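Side-chain contacts in hemolysin II regulatory protein (PDB 2JJ7), which probably binds DNA as a dimeric transcriptional regulator of the TetR family, acting in the control of hemolysin II: residues 10-15 and 31-36; 78-83 and 175-180. All blocks are in the same frame, centred on the assembly; numbering follows the deposited sequence.

Interactions 1 and 2 are both buried contacts between helices of one chain, in different family regions and on opposite sides of its centre. Interaction 1 comes first along the chain and closes before interaction 2 opens. It joins helices 5-23 and 30-37 in the TetR-type DNA-binding region, where 31-36 lies in the predicted helix-turn-helix. Interaction 2 pairs the start of helix 79-96 with helix 169-181 in the C-terminal region, next to the second subunit. They share no helix; their centres lie about 39 Å apart and their nearest atoms about 27 Å, so they do not touch: one belongs to the probable DNA reader, the other to the all-helical body.

Interaction 1: residues 10-15 and 31-36; sequences ENILKA and QEIAKE
Ala15 of helix 5-23 packs against Ile33 and Glu36, one turn apart on helix 30-37. Its methyl group marks the tight part: CB of Ala15 lies 3.5 Å from the backbone O of Ile33. Such a small side chain lets the backbones come close here, with the CA atoms of Ala15 and Ile33 5.6 Å apart, while the segment axes approach to 8.4 Å at an angle of 120°. Ile33 sends its CG2 branch, anti to its own backbone N, into the interface. That methyl stands 3.8 Å from the carbonyl O of Ile12 and 4.1 Å from CG2 of Ile12, the two isoleucines lying roughly perpendicular. Phe48 of helix 41-48 covers Ile12, and Ala16 and Phe20 of helix 5-23 continue the apolar surface around Ile33. Toward solvent the contact thins out at the partly exposed Glu36. Its CB and CG rest on Ala15, CG at 3.7 Å from Ala15 CB, and the bend at chi2 (65°) leads on to a carboxylate that makes a long, weak ion pair with Lys18. Helix 30-37 belongs to the predicted helix-turn-helix, and helix 5-23 packs behind it, as in TetR-type DNA-binding domains. No hydrogen bond or salt bridge links the segments, so the fit between them probably rests on van der Waals packing of methyls against each other and against backbone carbonyls.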
ATOM      1  N   GLU B  10     -18.624 -10.077 -25.392  1.00 36.63           N
ATOM      2  CA  GLU B  10     -17.812 -10.732 -24.380  1.00 39.14           C
ATOM      3  C   GLU B  10     -16.322 -10.697 -24.730  1.00 38.98           C
ATOM      4  O   GLU B  10     -15.497 -10.338 -23.890  1.00 39.92           O
ATOM      5  CB  GLU B  10     -18.263 -12.169 -24.162  1.00 37.53           C
ATOM      6  CG  GLU B  10     -17.293 -12.942 -23.294  1.00 45.68           C
ATOM      7  CD  GLU B  10     -17.989 -13.905 -22.379  1.00 56.31           C
ATOM      8  OE1 GLU B  10     -18.623 -14.856 -22.892  1.00 62.55           O
ATOM      9  OE2 GLU B  10     -17.905 -13.704 -21.147  1.00 58.06           O
ATOM     10  N   ASN B  11     -15.991 -11.068 -25.964  1.00 38.11           N
ATOM     11  CA  ASN B  11     -14.633 -10.913 -26.464  1.00 39.27           C
ATOM     12  C   ASN B  11     -14.086  -9.492 -26.269  1.00 38.89           C
ATOM     13  O   ASN B  11     -12.934  -9.324 -25.852  1.00 38.10           O
ATOM     14  CB  ASN B  11     -14.535 -11.341 -27.934  1.00 37.80           C
ATOM     15  CG  ASN B  11     -14.620 -12.845 -28.101  1.00 43.44           C
ATOM     16  OD1 ASN B  11     -14.589 -13.592 -27.123  1.00 50.21           O
ATOM     17  ND2 ASN B  11     -14.729 -13.299 -29.340  1.00 49.38           N
ATOM     18  N   ILE B  12     -14.912  -8.484 -26.553  1.00 36.79           N
ATOM     19  CA  ILE B  12     -14.496  -7.085 -26.411  1.00 35.75           C
ATOM     20  C   ILE B  12     -14.262  -6.703 -24.947  1.00 37.08           C
ATOM     21  O   ILE B  12     -13.341  -5.946 -24.641  1.00 34.62           O
ATOM     22  CB  ILE B  12     -15.494  -6.100 -27.065  1.00 36.49           C
ATOM     23  CG1 ILE B  12     -15.562  -6.310 -28.591  1.00 32.96           C
ATOM     24  CG2 ILE B  12     -15.114  -4.626 -26.742  1.00 38.98           C
ATOM     25  CD1 ILE B  12     -16.831  -5.721 -29.240  1.00 27.73           C
ATOM     26  N   LEU B  13     -15.099  -7.229 -24.053  1.00 36.70           N
ATOM     27  CA  LEU B  13     -14.961  -6.968 -22.627  1.00 37.58           C
ATOM     28  C   LEU B  13     -13.742  -7.655 -22.015  1.00 37.12           C
ATOM     29  O   LEU B  13     -13.049  -7.051 -21.192  1.00 39.37           O
ATOM     30  CB  LEU B  13     -16.240  -7.336 -21.875  1.00 36.77           C
ATOM     31  CG  LEU B  13     -17.399  -6.352 -22.102  1.00 34.96           C
ATOM     32  CD1 LEU B  13     -18.683  -6.828 -21.428  1.00 38.16           C
ATOM     33  CD2 LEU B  13     -17.034  -4.943 -21.644  1.00 36.84           C
ATOM     34  N   LYS B  14     -13.487  -8.904 -22.411  1.00 37.01           N
ATOM     35  CA  LYS B  14     -12.255  -9.609 -22.036  1.00 37.27           C
ATOM     36  C   LYS B  14     -11.042  -8.779 -22.454  1.00 36.78           C
ATOM     37  O   LYS B  14     -10.105  -8.601 -21.674  1.00 34.72           O
ATOM     38  CB  LYS B  14     -12.180 -11.001 -22.687  1.00 37.44           C
ATOM     39  CG  LYS B  14     -13.011 -12.068 -22.000  1.00 40.89           C
ATOM     40  CD  LYS B  14     -12.971 -13.403 -22.732  1.00 50.56           C
ATOM     41  CE  LYS B  14     -13.996 -14.367 -22.124  1.00 54.63           C
ATOM     42  NZ  LYS B  14     -13.728 -15.806 -22.415  1.00 60.29           N
ATOM     43  N   ALA B  15     -11.081  -8.271 -23.686  1.00 34.80           N
ATOM     44  CA  ALA B  15      -9.999  -7.446 -24.242  1.00 36.75           C
ATOM     45  C   ALA B  15      -9.796  -6.163 -23.451  1.00 36.74           C
ATOM     46  O   ALA B  15      -8.668  -5.794 -23.134  1.00 38.83           O
ATOM     47  CB  ALA B  15     -10.264  -7.118 -25.711  1.00 33.59           C
ATOM     48  N   GLN B  31      -9.191   1.665 -29.929  1.00 42.11           N
ATOM     49  CA  GLN B  31      -8.456   1.053 -31.044  1.00 42.69           C
ATOM     50  C   GLN B  31      -7.623  -0.161 -30.622  1.00 41.83           C
ATOM     51  O   GLN B  31      -7.662  -1.204 -31.276  1.00 42.85           O
ATOM     52  CB  GLN B  31      -7.572   2.096 -31.755  1.00 42.88           C
ATOM     53  CG  GLN B  31      -8.345   3.148 -32.563  1.00 43.87           C
ATOM     54  CD  GLN B  31      -9.105   4.162 -31.693  1.00 46.64           C
ATOM     55  OE1 GLN B  31      -8.858   4.284 -30.490  1.00 45.89           O
ATOM     56  NE2 GLN B  31     -10.036   4.888 -32.309  1.00 41.42           N
ATOM     57  N   GLU B  32      -6.881  -0.022 -29.529  1.00 39.44           N
ATOM     58  CA  GLU B  32      -6.107  -1.128 -28.964  1.00 41.19           C
ATOM     59  C   GLU B  32      -6.986  -2.257 -28.413  1.00 40.79           C
ATOM     60  O   GLU B  32      -6.629  -3.437 -28.513  1.00 41.32           O
ATOM     61  CB  GLU B  32      -5.194  -0.619 -27.840  1.00 39.61           C
ATOM     62  CG  GLU B  32      -4.279   0.498 -28.252  1.00 47.35           C
ATOM     63  CD  GLU B  32      -3.737   1.275 -27.061  1.00 60.11           C
ATOM     64  OE1 GLU B  32      -3.483   0.660 -26.000  1.00 60.62           O
ATOM     65  OE2 GLU B  32      -3.562   2.508 -27.194  1.00 64.15           O
ATOM     66  N   ILE B  33      -8.107  -1.886 -27.796  1.00 40.56           N
ATOM     67  CA  ILE B  33      -9.085  -2.858 -27.307  1.00 40.30           C
ATOM     68  C   ILE B  33      -9.695  -3.651 -28.470  1.00 40.81           C
ATOM     69  O   ILE B  33      -9.772  -4.887 -28.418  1.00 42.48           O
ATOM     70  CB  ILE B  33     -10.169  -2.174 -26.436  1.00 40.29           C
ATOM     71  CG1 ILE B  33      -9.528  -1.639 -25.142  1.00 39.15           C
ATOM     72  CG2 ILE B  33     -11.306  -3.138 -26.109  1.00 39.26           C
ATOM     73  CD1 ILE B  33     -10.471  -0.814 -24.253  1.00 41.95           C
ATOM     74  N   ALA B  34     -10.098  -2.949 -29.527  1.00 39.89           N
ATOM     75  CA  ALA B  34     -10.643  -3.605 -30.715  1.00 38.34           C
ATOM     76  C   ALA B  34      -9.631  -4.570 -31.294  1.00 39.89           C
ATOM     77  O   ALA B  34      -9.962  -5.728 -31.602  1.00 39.58           O
ATOM     78  CB  ALA B  34     -11.051  -2.590 -31.749  1.00 36.58           C
ATOM     79  N   LYS B  35      -8.394  -4.089 -31.420  1.00 40.54           N
ATOM     80  CA  LYS B  35      -7.293  -4.880 -31.960  1.00 42.51           C
ATOM     81  C   LYS B  35      -7.057  -6.141 -31.131  1.00 42.91           C
ATOM     82  O   LYS B  35      -6.889  -7.232 -31.687  1.00 43.13           O
ATOM     83  CB  LYS B  35      -6.017  -4.033 -32.045  1.00 41.77           C
ATOM     84  CG  LYS B  35      -4.835  -4.743 -32.673  1.00 45.78           C
ATOM     85  CD  LYS B  35      -3.643  -3.811 -32.832  1.00 48.27           C
ATOM     86  CE  LYS B  35      -2.707  -4.325 -33.915  1.00 57.06           C
ATOM     87  NZ  LYS B  35      -1.660  -3.325 -34.273  1.00 60.16           N
ATOM     88  N   GLU B  36      -7.066  -5.990 -29.806  1.00 43.14           N
ATOM     89  CA  GLU B  36      -6.889  -7.127 -28.896  1.00 42.63           C
ATOM     90  C   GLU B  36      -8.045  -8.136 -29.010  1.00 42.44           C
ATOM     91  O   GLU B  36      -7.816  -9.350 -29.013  1.00 41.84           O
ATOM     92  CB  GLU B  36      -6.695  -6.638 -27.452  1.00 42.87           C
ATOM     93  CG  GLU B  36      -6.708  -7.746 -26.375  1.00 43.93           C
ATOM     94  CD  GLU B  36      -5.551  -8.736 -26.470  1.00 45.53           C
ATOM     95  OE1 GLU B  36      -4.439  -8.349 -26.903  1.00 41.83           O
ATOM     96  OE2 GLU B  36      -5.758  -9.908 -26.082  1.00 41.43           O
TER

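Interaction 2: residues 78-83 and 175-180; sequences NPINAL and RIISAL
An apolar helix-helix contact in the C-terminal region packs Ile80 and Leu83, near the start of helix 79-96, against Ile177 and Leu180, near the end of helix 169-181. The segment axes run at 150° to each other, nearly antiparallel, and stay 10.9 Å apart at their closest, a separation spanned by branched side chains. Leu83 touches both partners on the facing helix. With CG anti to the backbone N (chi1 -173°), its CD2 methyl meets CD1 of Leu180 at 3.6 Å, the side chains crossing nearly perpendicularly, and CG1 of Ile177 at 3.9 Å, where the two side chains lie alongside, pointing opposite ways. Both helices belong to the all-helical C-terminal domain of the TetR type; Leu129 and Ile132 of helix 129-138 also pack on Leu83, while Leu133 touches Leu180. At the more exposed edge, CG2 of Ile80 touches CG2 of Ile177 at 4.2 Å. Asn78 caps the helix that carries Ile80 and Leu83: its OD1 accepts from Asn81 N at 3.2 Å, along a nearly straight N-H line but with the donor well above the carbonyl plane. Away from this packing, Ala179 lies against Pro161 of the second subunit and Arg175 against Phe163 of that subunit.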
ATOM      1  N   ASN B  78     -18.748  -9.313  15.584  1.00 36.53           N
ATOM      2  CA  ASN B  78     -17.443  -9.927  15.826  1.00 38.12           C
ATOM      3  C   ASN B  78     -16.493  -9.338  14.774  1.00 38.11           C
ATOM      4  O   ASN B  78     -16.562  -9.713  13.606  1.00 39.50           O
ATOM      5  CB  ASN B  78     -17.551 -11.452  15.662  1.00 38.08           C
ATOM      6  CG  ASN B  78     -16.272 -12.194  16.071  1.00 43.97           C
ATOM      7  OD1 ASN B  78     -15.159 -11.724  15.851  1.00 39.11           O
ATOM      8  ND2 ASN B  78     -16.440 -13.380  16.652  1.00 43.73           N
ATOM      9  N   PRO B  79     -15.625  -8.385  15.178  1.00 38.78           N
ATOM     10  CA  PRO B  79     -14.741  -7.668  14.256  1.00 38.36           C
ATOM     11  C   PRO B  79     -13.677  -8.516  13.572  1.00 38.98           C
ATOM     12  O   PRO B  79     -13.382  -8.275  12.400  1.00 39.23           O
ATOM     13  CB  PRO B  79     -14.063  -6.635  15.163  1.00 39.19           C
ATOM     14  CG  PRO B  79     -15.002  -6.470  16.292  1.00 36.22           C
ATOM     15  CD  PRO B  79     -15.555  -7.809  16.534  1.00 37.33           C
ATOM     16  N   ILE B  80     -13.090  -9.478  14.285  1.00 37.84           N
ATOM     17  CA  ILE B  80     -12.124 -10.383  13.655  1.00 38.02           C
ATOM     18  C   ILE B  80     -12.800 -11.221  12.550  1.00 38.09           C
ATOM     19  O   ILE B  80     -12.302 -11.291  11.435  1.00 39.20           O
ATOM     20  CB  ILE B  80     -11.403 -11.284  14.694  1.00 38.91           C
ATOM     21  CG1 ILE B  80     -10.482 -10.426  15.581  1.00 37.42           C
ATOM     22  CG2 ILE B  80     -10.612 -12.414  13.999  1.00 36.17           C
ATOM     23  CD1 ILE B  80     -10.033 -11.117  16.908  1.00 31.08           C
ATOM     24  N   ASN B  81     -13.946 -11.831  12.852  1.00 38.18           N
ATOM     25  CA  ASN B  81     -14.670 -12.598  11.843  1.00 37.36           C
ATOM     26  C   ASN B  81     -15.180 -11.752  10.685  1.00 37.04           C
ATOM     27  O   ASN B  81     -15.105 -12.173   9.522  1.00 38.45           O
ATOM     28  CB  ASN B  81     -15.810 -13.390  12.476  1.00 38.28           C
ATOM     29  CG  ASN B  81     -15.318 -14.614  13.235  1.00 38.30           C
ATOM     30  OD1 ASN B  81     -14.114 -14.826  13.408  1.00 44.76           O
ATOM     31  ND2 ASN B  81     -16.251 -15.418  13.692  1.00 41.37           N
ATOM     32  N   ALA B  82     -15.705 -10.569  10.991  1.00 35.58           N
ATOM     33  CA  ALA B  82     -16.112  -9.644   9.936  1.00 36.22           C
ATOM     34  C   ALA B  82     -14.926  -9.347   9.027  1.00 37.91           C
ATOM     35  O   ALA B  82     -15.042  -9.437   7.808  1.00 39.35           O
ATOM     36  CB  ALA B  82     -16.663  -8.361  10.520  1.00 36.52           C
ATOM     37  N   LEU B  83     -13.780  -9.020   9.616  1.00 37.87           N
ATOM     38  CA  LEU B  83     -12.601  -8.704   8.814  1.00 39.79           C
ATOM     39  C   LEU B  83     -12.086  -9.906   8.001  1.00 40.40           C
ATOM     40  O   LEU B  83     -11.666  -9.747   6.838  1.00 41.22           O
ATOM     41  CB  LEU B  83     -11.488  -8.118   9.685  1.00 39.74           C
ATOM     42  CG  LEU B  83     -10.256  -7.593   8.940  1.00 42.29           C
ATOM     43  CD1 LEU B  83     -10.608  -6.421   8.046  1.00 35.38           C
ATOM     44  CD2 LEU B  83      -9.186  -7.210   9.937  1.00 36.60           C
ATOM     45  N   ARG B 175      -2.320 -12.952   7.990  1.00 39.01           N
ATOM     46  CA  ARG B 175      -1.216 -12.066   8.343  1.00 39.72           C
ATOM     47  C   ARG B 175      -1.683 -10.619   8.533  1.00 38.91           C
ATOM     48  O   ARG B 175      -1.156  -9.896   9.382  1.00 38.31           O
ATOM     49  CB  ARG B 175      -0.097 -12.140   7.305  1.00 39.49           C
ATOM     50  CG  ARG B 175       0.621 -13.478   7.253  1.00 44.87           C
ATOM     51  CD  ARG B 175       1.990 -13.350   6.566  1.00 56.96           C
ATOM     52  NE  ARG B 175       3.010 -12.827   7.479  1.00 63.12           N
ATOM     53  CZ  ARG B 175       4.069 -13.508   7.908  1.00 63.50           C
ATOM     54  NH1 ARG B 175       4.920 -12.937   8.749  1.00 64.56           N
ATOM     55  NH2 ARG B 175       4.286 -14.753   7.496  1.00 62.06           N
ATOM     56  N   ILE B 176      -2.670 -10.197   7.742  1.00 37.65           N
ATOM     57  CA  ILE B 176      -3.241  -8.862   7.924  1.00 36.34           C
ATOM     58  C   ILE B 176      -3.904  -8.741   9.311  1.00 37.20           C
ATOM     59  O   ILE B 176      -3.663  -7.782  10.043  1.00 40.43           O
ATOM     60  CB  ILE B 176      -4.210  -8.488   6.786  1.00 34.95           C
ATOM     61  CG1 ILE B 176      -3.427  -8.200   5.501  1.00 33.28           C
ATOM     62  CG2 ILE B 176      -5.073  -7.285   7.191  1.00 32.28           C
ATOM     63  CD1 ILE B 176      -4.316  -8.025   4.234  1.00 33.68           C
ATOM     64  N   ILE B 177      -4.707  -9.733   9.667  1.00 37.14           N
ATOM     65  CA  ILE B 177      -5.400  -9.762  10.941  1.00 37.68           C
ATOM     66  C   ILE B 177      -4.400  -9.825  12.103  1.00 38.56           C
ATOM     67  O   ILE B 177      -4.544  -9.092  13.082  1.00 40.97           O
ATOM     68  CB  ILE B 177      -6.395 -10.951  10.987  1.00 37.66           C
ATOM     69  CG1 ILE B 177      -7.489 -10.772   9.914  1.00 39.46           C
ATOM     70  CG2 ILE B 177      -6.983 -11.129  12.420  1.00 39.21           C
ATOM     71  CD1 ILE B 177      -8.439 -11.954   9.763  1.00 33.05           C
ATOM     72  N   SER B 178      -3.386 -10.679  11.985  1.00 36.82           N
ATOM     73  CA  SER B 178      -2.334 -10.789  13.010  1.00 38.16           C
ATOM     74  C   SER B 178      -1.653  -9.467  13.300  1.00 38.14           C
ATOM     75  O   SER B 178      -1.428  -9.128  14.458  1.00 37.70           O
ATOM     76  CB  SER B 178      -1.268 -11.773  12.578  1.00 37.26           C
ATOM     77  OG  SER B 178      -1.744 -13.077  12.740  1.00 43.74           O
ATOM     78  N   ALA B 179      -1.323  -8.730  12.238  1.00 37.26           N
ATOM     79  CA  ALA B 179      -0.665  -7.442  12.367  1.00 36.52           C
ATOM     80  C   ALA B 179      -1.535  -6.459  13.135  1.00 36.40           C
ATOM     81  O   ALA B 179      -1.011  -5.589  13.826  1.00 36.87           O
ATOM     82  CB  ALA B 179      -0.295  -6.883  10.996  1.00 36.30           C
ATOM     83  N   LEU B 180      -2.856  -6.608  13.019  1.00 35.59           N
ATOM     84  CA  LEU B 180      -3.789  -5.736  13.734  1.00 36.65           C
ATOM     85  C   LEU B 180      -4.065  -6.165  15.186  1.00 37.97           C
ATOM     86  O   LEU B 180      -4.324  -5.324  16.058  1.00 37.69           O
ATOM     87  CB  LEU B 180      -5.104  -5.612  12.960  1.00 36.36           C
ATOM     88  CG  LEU B 180      -4.997  -4.989  11.567  1.00 37.80           C
ATOM     89  CD1 LEU B 180      -6.261  -5.242  10.766  1.00 43.17           C
ATOM     90  CD2 LEU B 180      -4.722  -3.489  11.674  1.00 32.01           C
TER